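Local structure of phosphoethanolamine N-methyltransferase 1 (Haemonchus contortus, 4KRG) at residues S277-I282 / P308-N313; E379-C384 / V402-P407. The protein methylates phosphoethanolamine with S-adenosylmethionine as methyl donor, a step in nematode phosphocholine biosynthesis. All coordinates share one frame; numbering follows the deposited sequence.

Contact 1: residues S277-I282 / P308-N313; sequences SWTDKI and PFLHVN
T279 and D280 grip the loop 308-313 through H311 and N313. S277 to D280 form a type I beta turn that leads into helix 280-283. The loop 308-313 follows strand 297-302 and ends in N313, the N-cap of helix 314-321. Both segments belong to the C-terminal half of the chain, whose strand order is that of a Rossmann-like methyltransferase fold.

T279 can be followed atom by atom. Its CB sits 3.6 Å from H311 O. OG1 lies between the backbone N and the carbonyl carbon (chi1 61°), and T279 OG1 donates a short bond of 2.6 Å to H311 O, close to the line of that carbonyl. OG1 also accepts a proton from water 2. The methyl CG2 is anti to the carbonyl carbon. T279 CG2 lies 3.6 Å above the W278 ring plane, over the ring centre, and meets L310 CD1 at 3.9 Å. L310 CD1 also packs against W278 CZ2 at 3.7 Å. The indole further makes an edge-to-face pair with Y459.

Water 1 joins the W278 and F309 backbones, accepting from W278 N and donating to F309 O. The H311 imidazole is held from outside the contact, with NE2 bonded to E274. N313 has two polar ends with separate tasks: OD1 caps L316 N, and ND2 faces D280. Water 2 donates to D280 OD1 and accepts from N313 N, so it bridges the two segments beside the direct bond. The bond from N313 ND2 to D280 OD2 is 3.1 Å long and fairly straight (163°), on the syn side of the carboxylate. S277 N reaches D280 OD2 from the opposite face of the carboxylate plane, also at 3.1 Å.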
# COMPACT_ATOMS: atom_id res chain seq x y z
N SER A 277 12.74 5.10 18.41
CA SER A 277 11.84 6.26 18.39
C SER A 277 11.98 7.02 19.70
O SER A 277 12.20 6.41 20.74
CB SER A 277 10.39 5.82 18.18
OG SER A 277 9.51 6.93 18.22
N TRP A 278 11.84 8.34 19.67
CA TRP A 278 11.95 9.08 20.93
C TRP A 278 10.83 8.71 21.88
O TRP A 278 10.96 8.87 23.09
CB TRP A 278 12.05 10.59 20.73
CG TRP A 278 10.81 11.34 20.29
CD1 TRP A 278 10.56 11.82 19.04
CD2 TRP A 278 9.72 11.77 21.12
NE1 TRP A 278 9.36 12.49 19.03
CE2 TRP A 278 8.83 12.48 20.29
CE3 TRP A 278 9.39 11.61 22.47
CZ2 TRP A 278 7.63 13.03 20.77
CZ3 TRP A 278 8.21 12.15 22.94
CH2 TRP A 278 7.35 12.85 22.09
N THR A 279 9.75 8.20 21.32
CA THR A 279 8.57 7.87 22.12
C THR A 279 8.73 6.55 22.87
O THR A 279 7.90 6.23 23.72
CB THR A 279 7.32 7.80 21.23
OG1 THR A 279 7.49 6.76 20.26
CG2 THR A 279 7.09 9.11 20.51
N ASP A 280 9.77 5.79 22.55
CA ASP A 280 10.02 4.50 23.21
C ASP A 280 10.04 4.65 24.72
O ASP A 280 9.35 3.92 25.43
CB ASP A 280 11.36 3.90 22.78
CG ASP A 280 11.41 3.55 21.31
OD1 ASP A 280 10.37 3.65 20.63
OD2 ASP A 280 12.49 3.16 20.83
N LYS A 281 10.85 5.60 25.19
CA LYS A 281 11.03 5.86 26.61
C LYS A 281 9.71 6.24 27.27
O LYS A 281 9.45 5.86 28.41
CB LYS A 281 12.07 6.96 26.83
CG LYS A 281 12.25 7.39 28.28
CD LYS A 281 13.22 6.47 29.04
CE LYS A 281 13.05 6.55 30.55
NZ LYS A 281 13.37 7.89 31.11
N ILE A 282 8.88 6.98 26.55
CA ILE A 282 7.57 7.41 27.06
C ILE A 282 6.58 6.26 27.16
O ILE A 282 5.96 6.05 28.19
CB ILE A 282 6.96 8.50 26.16
CG1 ILE A 282 7.92 9.68 26.00
CG2 ILE A 282 5.61 8.93 26.70
CD1 ILE A 282 8.35 10.30 27.30
N PRO A 308 7.28 14.26 11.71
CA PRO A 308 7.53 12.95 11.10
C PRO A 308 8.10 11.95 12.11
O PRO A 308 8.00 10.73 11.91
CB PRO A 308 8.56 13.26 10.02
CG PRO A 308 9.23 14.51 10.47
CD PRO A 308 8.16 15.30 11.17
N PHE A 309 8.69 12.47 13.18
CA PHE A 309 9.35 11.64 14.18
C PHE A 309 8.41 11.19 15.30
O PHE A 309 8.80 10.39 16.16
CB PHE A 309 10.56 12.38 14.75
CG PHE A 309 11.49 12.89 13.70
CD1 PHE A 309 12.07 12.01 12.79
CD2 PHE A 309 11.78 14.24 13.59
CE1 PHE A 309 12.92 12.47 11.80
CE2 PHE A 309 12.63 14.70 12.61
CZ PHE A 309 13.20 13.81 11.71
N LEU A 310 7.19 11.71 15.29
CA LEU A 310 6.19 11.30 16.28
C LEU A 310 5.48 10.04 15.78
O LEU A 310 4.58 10.11 14.95
CB LEU A 310 5.19 12.43 16.54
CG LEU A 310 4.11 12.18 17.60
CD1 LEU A 310 4.73 11.72 18.90
CD2 LEU A 310 3.30 13.44 17.83
N HIS A 311 5.90 8.90 16.30
CA HIS A 311 5.31 7.62 15.94
C HIS A 311 5.66 6.55 16.96
O HIS A 311 6.34 6.82 17.95
CB HIS A 311 5.74 7.19 14.53
CG HIS A 311 7.18 6.81 14.42
ND1 HIS A 311 7.62 5.77 13.63
CD2 HIS A 311 8.29 7.33 14.99
CE1 HIS A 311 8.93 5.66 13.72
NE2 HIS A 311 9.36 6.60 14.55
N VAL A 312 5.20 5.33 16.70
CA VAL A 312 5.39 4.19 17.58
C VAL A 312 6.44 3.29 16.97
O VAL A 312 6.41 3.02 15.77
CB VAL A 312 4.08 3.39 17.71
CG1 VAL A 312 4.30 2.09 18.48
CG2 VAL A 312 2.99 4.22 18.35
N ASN A 313 7.38 2.83 17.79
CA ASN A 313 8.42 1.92 17.32
C ASN A 313 7.86 0.50 17.31
O ASN A 313 8.05 -0.27 18.25
CB ASN A 313 9.65 2.01 18.23
CG ASN A 313 10.84 1.27 17.67
OD1 ASN A 313 10.72 0.45 16.76
ND2 ASN A 313 12.02 1.56 18.23
O HOH W 1 11.03 9.02 16.82
O HOH W 2 7.69 3.82 20.34

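Contact 2: residues E379-C384 / V402-P407; sequences ELLATC and VVLLEP
The start of helix 380-383 sits beside the end of strand 400-408. The backbones are closest at E379 and E406, whose CA atoms are 5.0 Å apart. E379 takes left-handed backbone angles, and the chain turns there from strand 372-378 into the helix. E379 N donates to L405 O at 3.0 Å, continuing the pairing of the two parallel strands. E379 is the N-cap residue.

The E406 carboxylate lies under the first turn of the helix. Its chain is bent at chi2 (-66°), which folds the acid group back toward the helix start. E406 OE2 takes L381 N at 3.0 Å, from above the carboxylate plane. E406 OE1 takes A382 N at 3.2 Å on the syn side but tilted out of the carboxylate plane, in a less straight bond of 138°. Two backbone amides are thus satisfied by one buried acid. The helix N-terminus would probably favour its charged form.

Leucines flank this polar point. L380 CD2 meets L404 CD2 at 3.8 Å. L381 crosses L404 at about a right angle, with L381 CD2 4.1 Å from L404 CD1. P407 crosses the E379 side chain at about a right angle, P407 CD lying 3.8 Å from E379 CG, while its CG nears A382 CB. The E379 carboxylate itself points elsewhere, to the backbone N atoms of Q305 and R306.

Parallel strands 372-378 and 400-408 are followed by antiparallel 458-465, as in the Rossmann-like class I methyltransferase fold, with the contact at the carboxyl end of 372-378.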
# COMPACT_ATOMS: atom_id res chain seq x y z
N GLU A 379 -1.11 10.75 18.43
CA GLU A 379 -1.97 11.75 17.78
C GLU A 379 -3.38 11.30 17.40
O GLU A 379 -3.95 11.83 16.44
CB GLU A 379 -1.30 12.31 16.52
CG GLU A 379 -0.05 13.08 16.75
CD GLU A 379 0.55 13.60 15.46
OE1 GLU A 379 0.96 12.78 14.61
OE2 GLU A 379 0.58 14.83 15.27
N LEU A 380 -3.95 10.34 18.12
CA LEU A 380 -5.30 9.87 17.79
C LEU A 380 -6.37 10.95 17.97
O LEU A 380 -7.09 11.28 17.03
CB LEU A 380 -5.68 8.64 18.63
CG LEU A 380 -7.05 8.04 18.30
CD1 LEU A 380 -7.03 7.32 16.95
CD2 LEU A 380 -7.52 7.11 19.41
N LEU A 381 -6.47 11.49 19.18
CA LEU A 381 -7.46 12.52 19.48
C LEU A 381 -7.17 13.81 18.72
O LEU A 381 -8.08 14.54 18.35
CB LEU A 381 -7.51 12.81 20.98
CG LEU A 381 -7.49 11.62 21.94
CD1 LEU A 381 -7.58 12.08 23.39
CD2 LEU A 381 -8.62 10.67 21.65
N ALA A 382 -5.88 14.06 18.48
CA ALA A 382 -5.45 15.28 17.82
C ALA A 382 -5.90 15.35 16.36
O ALA A 382 -6.21 16.43 15.85
CB ALA A 382 -3.93 15.41 17.92
N THR A 383 -5.95 14.20 15.69
CA THR A 383 -6.19 14.17 14.24
C THR A 383 -7.53 13.57 13.80
O THR A 383 -7.96 13.79 12.67
CB THR A 383 -5.05 13.43 13.50
OG1 THR A 383 -5.11 12.04 13.80
CG2 THR A 383 -3.70 13.97 13.91
N CYS A 384 -8.18 12.81 14.68
CA CYS A 384 -9.42 12.12 14.33
C CYS A 384 -10.64 12.68 15.05
O CYS A 384 -10.51 13.21 16.16
CB CYS A 384 -9.31 10.63 14.66
SG CYS A 384 -7.89 9.83 13.90
N VAL A 402 -6.00 0.32 25.49
CA VAL A 402 -5.38 1.27 24.58
C VAL A 402 -4.38 2.14 25.34
O VAL A 402 -4.49 2.31 26.55
CB VAL A 402 -6.41 2.16 23.87
CG1 VAL A 402 -7.50 1.31 23.23
CG2 VAL A 402 -7.03 3.15 24.85
N VAL A 403 -3.39 2.65 24.61
CA VAL A 403 -2.42 3.59 25.15
C VAL A 403 -2.24 4.68 24.11
O VAL A 403 -1.90 4.40 22.96
CB VAL A 403 -1.06 2.91 25.46
CG1 VAL A 403 -0.07 3.92 26.02
CG2 VAL A 403 -1.23 1.77 26.43
N LEU A 404 -2.49 5.93 24.50
CA LEU A 404 -2.38 7.04 23.56
C LEU A 404 -1.33 8.04 24.03
O LEU A 404 -1.31 8.41 25.20
CB LEU A 404 -3.72 7.76 23.44
CG LEU A 404 -4.94 6.88 23.19
CD1 LEU A 404 -6.20 7.72 23.21
CD2 LEU A 404 -4.81 6.15 21.87
N LEU A 405 -0.46 8.47 23.12
CA LEU A 405 0.41 9.60 23.39
C LEU A 405 -0.15 10.76 22.58
O LEU A 405 -0.38 10.64 21.38
CB LEU A 405 1.86 9.31 22.97
CG LEU A 405 2.92 10.40 23.21
CD1 LEU A 405 2.98 10.81 24.68
CD2 LEU A 405 4.28 9.92 22.73
N GLU A 406 -0.41 11.88 23.25
CA GLU A 406 -1.12 12.98 22.59
C GLU A 406 -0.41 14.31 22.73
O GLU A 406 -0.10 14.73 23.84
CB GLU A 406 -2.53 13.10 23.16
CG GLU A 406 -3.45 11.97 22.80
CD GLU A 406 -3.74 11.93 21.31
OE1 GLU A 406 -3.72 13.00 20.66
OE2 GLU A 406 -3.99 10.81 20.80
N PRO A 407 -0.17 15.00 21.60
CA PRO A 407 0.31 16.38 21.67
C PRO A 407 -0.83 17.34 22.03
O PRO A 407 -1.92 17.26 21.46
CB PRO A 407 0.80 16.65 20.24
CG PRO A 407 -0.04 15.76 19.39
CD PRO A 407 -0.27 14.52 20.21

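In the fold
The two contacts lie in the C-terminal half of the chain, with centres 13 Å apart, and they touch directly. L310 CD2 of contact 1 packs on E379 CG of contact 2 at 3.5 Å. L405 of contact 2 receives two residues of 277-282: T279 CG2 is 3.7 Å from L405 CD2, and I282 CG2 is 3.8 Å from L405 CD1. L405 therefore joins the strand to the turn and helix of 277-282. Neither contact contributes to the phosphoethanolamine or S-adenosylhomocysteine pocket, whose residues all come from the N-terminal part of the chain. A bound octyl glucoside lies about 4 Å from the V312 side chain.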